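PDB 2C0R: phosphoserine aminotransferase from Bacillus circulans, which catalyses the reversible, pyridoxal-phosphate-dependent transamination between phosphoserine and 2-oxoglutarate in serine biosynthesis, and the matching reaction of phosphohydroxythreonine in pyridoxine biosynthesis. Local coordinates for residues A[80-83]-A[84-88]. The protein carries 1 engineered substitution. Numbering follows the deposited sequence.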
loop_
_atom_site.group_PDB
_atom_site.type_symbol
_atom_site.label_atom_id
_atom_site.label_comp_id
_atom_site.label_asym_id
_atom_site.label_seq_id
_atom_site.Cartn_x
_atom_site.Cartn_y
_atom_site.Cartn_z
ATOM N N GLN A 80 1.581 11.013 -4.244
ATOM C CA GLN A 80 1.803 12.359 -3.717
ATOM C C GLN A 80 1.969 13.404 -4.812
ATOM O O GLN A 80 1.562 14.559 -4.618
ATOM C CB GLN A 80 3.012 12.442 -2.750
ATOM C CG GLN A 80 2.821 11.487 -1.552
ATOM C CD GLN A 80 1.609 11.958 -0.753
ATOM O OE1 GLN A 80 0.702 11.146 -0.548
ATOM N NE2 GLN A 80 1.628 13.210 -0.358
ATOM N N PHE A 81 2.504 13.036 -5.968
ATOM C CA PHE A 81 2.604 13.990 -7.076
ATOM C C PHE A 81 1.233 14.615 -7.375
ATOM O O PHE A 81 1.178 15.770 -7.747
ATOM C CB PHE A 81 3.061 13.290 -8.343
ATOM C CG PHE A 81 4.483 12.758 -8.287
ATOM C CD1 PHE A 81 4.871 11.820 -9.239
ATOM C CD2 PHE A 81 5.369 13.154 -7.299
ATOM C CE1 PHE A 81 6.163 11.281 -9.181
ATOM C CE2 PHE A 81 6.677 12.657 -7.288
ATOM C CZ PHE A 81 7.054 11.748 -8.250
ATOM N N ALA A 82 0.169 13.829 -7.234
ATOM C CA ALA A 82 -1.211 14.311 -7.433
ATOM C C ALA A 82 -1.786 14.929 -6.173
ATOM O O ALA A 82 -2.424 15.991 -6.207
ATOM C CB ALA A 82 -2.080 13.174 -7.934
ATOM N N MET A 83 -1.548 14.226 -5.068
ATOM C CA MET A 83 -2.188 14.739 -3.835
ATOM C C MET A 83 -1.698 16.107 -3.389
ATOM O O MET A 83 -2.468 16.915 -2.870
ATOM C CB MET A 83 -1.966 13.668 -2.779
ATOM C CG MET A 83 -2.819 13.859 -1.534
ATOM S SD MET A 83 -2.628 12.374 -0.479
ATOM C CE MET A 83 -3.511 13.030 0.975
ATOM N N ILE A 84 -0.408 16.404 -3.619
ATOM C CA ILE A 84 0.109 17.746 -3.238
ATOM C C ILE A 84 -0.603 18.881 -3.993
ATOM O O ILE A 84 -1.222 19.767 -3.347
ATOM C CB ILE A 84 1.655 17.717 -3.420
ATOM C CG1 ILE A 84 2.336 16.854 -2.379
ATOM C CG2 ILE A 84 2.235 19.133 -3.456
ATOM C CD1 ILE A 84 3.676 16.324 -2.853
ATOM N N PRO A 85 -0.599 18.942 -5.321
ATOM C CA PRO A 85 -1.351 20.035 -5.969
ATOM C C PRO A 85 -2.839 19.933 -5.688
ATOM O O PRO A 85 -3.522 20.971 -5.552
ATOM C CB PRO A 85 -1.060 19.805 -7.455
ATOM C CG PRO A 85 -0.541 18.413 -7.597
ATOM C CD PRO A 85 0.130 18.117 -6.290
ATOM N N MET A 86 -3.408 18.738 -5.593
ATOM C CA MET A 86 -4.848 18.672 -5.253
ATOM C C MET A 86 -5.144 19.374 -3.944
ATOM O O MET A 86 -6.216 19.995 -3.803
ATOM C CB MET A 86 -5.294 17.201 -5.203
ATOM C CG MET A 86 -5.400 16.572 -6.579
ATOM S SD MET A 86 -5.687 14.771 -6.483
ATOM C CE MET A 86 -7.371 14.776 -7.121
ATOM N N ASN A 87 -4.246 19.250 -2.982
ATOM C CA ASN A 87 -4.536 19.830 -1.671
ATOM C C ASN A 87 -4.148 21.310 -1.601
ATOM O O ASN A 87 -4.811 22.025 -0.836
ATOM C CB ASN A 87 -3.823 19.067 -0.553
ATOM C CG ASN A 87 -4.612 17.847 -0.132
ATOM O OD1 ASN A 87 -5.297 17.934 0.887
ATOM N ND2 ASN A 87 -4.557 16.772 -0.906
ATOM N N PHE A 88 -3.133 21.724 -2.331
ATOM C CA PHE A 88 -2.585 23.078 -2.132
ATOM C C PHE A 88 -2.706 24.027 -3.300
ATOM O O PHE A 88 -2.519 25.232 -3.131
ATOM C CB PHE A 88 -1.089 22.941 -1.803
ATOM C CG PHE A 88 -0.901 22.093 -0.570
ATOM C CD1 PHE A 88 0.016 21.044 -0.645
ATOM C CD2 PHE A 88 -1.595 22.263 0.618
ATOM C CE1 PHE A 88 0.257 20.203 0.417
ATOM C CE2 PHE A 88 -1.334 21.424 1.694
ATOM C CZ PHE A 88 -0.405 20.388 1.601
#
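Asn87 grips the carbonyl oxygen of Met83 twice, near the end of the proline-kinked alpha-helix 76-88. This helix belongs to the large domain of the class-V aminotransferase fold, and Phe81 on it lines the pyridoxal phosphate pocket. The tight part is around Met83 O. Asn87 N and Asn87 ND2 each donate to Met83 O at 2.9 Å, from opposite faces of its carbonyl plane. The oxygen lies almost in the amide plane of Asn87, and the ND2 bond is fairly straight (162°). Asn87 CG sits beside its own backbone N (chi1 -83°), which turns the amide back toward the preceding turn. ND2 also donates to Leu225 O, and OD1 accepts from Tyr227 N. An alanine here would probably leave Leu225 O and Tyr227 N without these mates and Met83 O with the backbone donor alone. Pro85 has no N-H for Phe81 O; its CD rests 3.0 Å from that oxygen instead. The regular bonding picks up at once, with Met86 N bonded to Ala82 O. Side chain to side chain, Ala82 and Met86 meet more loosely, and Pro222 of the second subunit packs on both. There Met86 SD stays 4.2 Å from Ala82 CB, whereas Met83 CG lies 3.4 Å from Asn87 ND2.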